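Local coordinates for fervidolysin (Fervidobacterium pennivorans, PDB 1R6V), which degrades keratin into peptides as a calcium-binding, subtilisin-like serine protease, allowing the bacterium to grow on native feathers, at residues Val577-Arg582 against Gln660-Trp665. The protein carries 1 engineered substitution. Sequence-based numbering, arbitrary orientation.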
loop_
_atom_site.group_PDB
_atom_site.type_symbol
_atom_site.label_atom_id
_atom_site.label_comp_id
_atom_site.label_asym_id
_atom_site.label_seq_id
_atom_site.Cartn_x
_atom_site.Cartn_y
_atom_site.Cartn_z
ATOM N N VAL A 577 35.595 4.178 -3.353
ATOM C CA VAL A 577 35.032 5.515 -3.307
ATOM C C VAL A 577 33.514 5.570 -3.216
ATOM O O VAL A 577 32.818 4.607 -3.531
ATOM C CB VAL A 577 35.528 6.313 -4.556
ATOM C CG1 VAL A 577 34.988 5.688 -5.829
ATOM C CG2 VAL A 577 35.144 7.765 -4.465
ATOM N N ASP A 578 33.015 6.711 -2.752
ATOM C CA ASP A 578 31.584 6.938 -2.653
ATOM C C ASP A 578 31.110 7.066 -4.106
ATOM O O ASP A 578 31.777 7.697 -4.926
ATOM C CB ASP A 578 31.335 8.233 -1.874
ATOM C CG ASP A 578 29.902 8.707 -1.974
ATOM O OD1 ASP A 578 29.684 9.779 -2.579
ATOM O OD2 ASP A 578 29.004 8.004 -1.455
ATOM N N PRO A 579 29.969 6.455 -4.452
ATOM C CA PRO A 579 29.455 6.525 -5.825
ATOM C C PRO A 579 29.168 7.928 -6.333
ATOM O O PRO A 579 29.150 8.161 -7.539
ATOM C CB PRO A 579 28.204 5.646 -5.790
ATOM C CG PRO A 579 27.853 5.554 -4.336
ATOM C CD PRO A 579 29.172 5.527 -3.634
ATOM N N LEU A 580 28.941 8.847 -5.400
ATOM C CA LEU A 580 28.670 10.243 -5.728
ATOM C C LEU A 580 29.957 11.048 -5.659
ATOM O O LEU A 580 29.943 12.272 -5.812
ATOM C CB LEU A 580 27.654 10.839 -4.751
ATOM C CG LEU A 580 26.182 10.480 -4.931
ATOM C CD1 LEU A 580 25.943 9.007 -4.685
ATOM C CD2 LEU A 580 25.361 11.317 -3.948
ATOM N N LEU A 581 31.066 10.357 -5.418
ATOM C CA LEU A 581 32.384 10.981 -5.329
ATOM C C LEU A 581 32.473 12.052 -4.246
ATOM O O LEU A 581 33.187 13.042 -4.408
ATOM C CB LEU A 581 32.782 11.583 -6.680
ATOM C CG LEU A 581 32.753 10.599 -7.849
ATOM C CD1 LEU A 581 33.174 11.288 -9.137
ATOM C CD2 LEU A 581 33.675 9.427 -7.537
ATOM N N ARG A 582 31.757 11.846 -3.144
ATOM C CA ARG A 582 31.770 12.789 -2.025
ATOM C C ARG A 582 33.063 12.612 -1.226
ATOM O O ARG A 582 33.520 13.525 -0.529
ATOM C CB ARG A 582 30.554 12.553 -1.112
ATOM C CG ARG A 582 29.205 12.951 -1.728
ATOM C CD ARG A 582 28.031 12.517 -0.858
ATOM N NE ARG A 582 27.863 11.067 -0.847
ATOM C CZ ARG A 582 26.864 10.427 -0.249
ATOM N NH1 ARG A 582 25.926 11.108 0.400
ATOM N NH2 ARG A 582 26.790 9.101 -0.320
ATOM N N GLN A 660 26.769 16.169 -11.664
ATOM C CA GLN A 660 26.154 15.406 -10.575
ATOM C C GLN A 660 26.368 13.920 -10.846
ATOM O O GLN A 660 25.469 13.238 -11.336
ATOM C CB GLN A 660 24.644 15.673 -10.505
ATOM C CG GLN A 660 24.236 17.007 -9.907
ATOM C CD GLN A 660 24.719 17.183 -8.481
ATOM O OE1 GLN A 660 25.805 17.716 -8.239
ATOM N NE2 GLN A 660 23.919 16.723 -7.527
ATOM N N PRO A 661 27.564 13.405 -10.533
ATOM C CA PRO A 661 27.866 11.991 -10.763
ATOM C C PRO A 661 27.218 11.003 -9.799
ATOM O O PRO A 661 26.958 11.304 -8.638
ATOM C CB PRO A 661 29.382 11.948 -10.648
ATOM C CG PRO A 661 29.631 12.932 -9.532
ATOM C CD PRO A 661 28.739 14.102 -9.976
ATOM N N ILE A 662 26.945 9.819 -10.325
ATOM C CA ILE A 662 26.421 8.720 -9.545
ATOM C C ILE A 662 26.880 7.474 -10.299
ATOM O O ILE A 662 26.241 7.036 -11.247
ATOM C CB ILE A 662 24.860 8.755 -9.392
ATOM C CG1 ILE A 662 24.390 7.453 -8.757
ATOM C CG2 ILE A 662 24.173 8.954 -10.719
ATOM C CD1 ILE A 662 25.096 7.130 -7.514
ATOM N N TYR A 663 28.027 6.939 -9.893
ATOM C CA TYR A 663 28.568 5.761 -10.548
ATOM C C TYR A 663 27.906 4.499 -10.037
ATOM O O TYR A 663 27.421 4.460 -8.907
ATOM C CB TYR A 663 30.079 5.648 -10.319
ATOM C CG TYR A 663 30.886 6.591 -11.185
ATOM C CD1 TYR A 663 31.211 7.869 -10.739
ATOM C CD2 TYR A 663 31.279 6.215 -12.471
ATOM C CE1 TYR A 663 31.905 8.756 -11.556
ATOM C CE2 TYR A 663 31.973 7.095 -13.298
ATOM C CZ TYR A 663 32.280 8.363 -12.828
ATOM O OH TYR A 663 32.952 9.246 -13.637
ATOM N N VAL A 664 27.885 3.483 -10.895
ATOM C CA VAL A 664 27.334 2.178 -10.548
ATOM C C VAL A 664 27.938 1.819 -9.194
ATOM O O VAL A 664 29.130 2.054 -8.936
ATOM C CB VAL A 664 27.727 1.129 -11.628
ATOM C CG1 VAL A 664 27.587 -0.275 -11.090
ATOM C CG2 VAL A 664 26.818 1.297 -12.855
ATOM N N TRP A 665 27.110 1.272 -8.315
ATOM C CA TRP A 665 27.583 0.919 -6.989
ATOM C C TRP A 665 27.354 -0.536 -6.634
ATOM O O TRP A 665 26.613 -1.240 -7.317
ATOM C CB TRP A 665 26.922 1.816 -5.940
ATOM C CG TRP A 665 25.431 1.639 -5.844
ATOM C CD1 TRP A 665 24.752 0.759 -5.037
ATOM C CD2 TRP A 665 24.436 2.356 -6.582
ATOM N NE1 TRP A 665 23.397 0.887 -5.232
ATOM C CE2 TRP A 665 23.173 1.860 -6.174
ATOM C CE3 TRP A 665 24.487 3.371 -7.549
ATOM C CZ2 TRP A 665 21.964 2.347 -6.698
ATOM C CZ3 TRP A 665 23.282 3.859 -8.074
ATOM C CH2 TRP A 665 22.038 3.344 -7.644
#
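Pro579 CA lies 4.9 Å from Tyr663 CA and Leu580 CA 4.7 Å from Ile662 CA, where a type I beta turn from Asp578 to Leu581 meets the extended segment 660-665. One backbone hydrogen bond spans the gap, Tyr663 N to Pro579 O at 2.9 Å and nearly straight (170°). Ile662 CA makes a CA-H...O contact with the same oxygen, while Leu580 CA returns one to Pro661 O at 3.5 Å. Proline suits the second turn position because its ring fixes phi near -60°. Leu581, with positive phi, lets the chain turn back into strand 584-589.

The side-chain contacts are apolar. Pro579 CB packs against Trp665 CB at 4.0 Å, and the indole leads away, its NE1 hydrogen-bonded to Ile526 O. Ile662, with CG1 anti to the backbone N (chi1 171°), carries CD1 back to the turn, where it lies alongside Leu580 and meets Leu580 CD1 in a tight 3.5 Å contact. On Leu581, the CD1 branch touches both Pro661 CG and the Tyr663 ring edge at CE1, 3.7 Å away.

The hydrogen bond Leu581 N to Asp578 O closes the turn, and the Asp578 carboxylate ties it to Arg582, the residue following. OD1 accepts from Arg582 N and Arg582 NE, and Arg582 NH2 reaches Asp578 OD2 at 2.7 Å, so the guanidinium grips the carboxylate side-on with two nitrogens. Leu580 CD2 sits over one guanidinium face, toward its rim.

The contact thus joins the hairpin between strands 573-577 and 584-589 to the loop entering strand 666-669, within the second beta-sandwich domain. The match probably rests on apolar packing as well as on the single interloop hydrogen bond, and the salt bridge probably steadies the turn presenting Pro579 O.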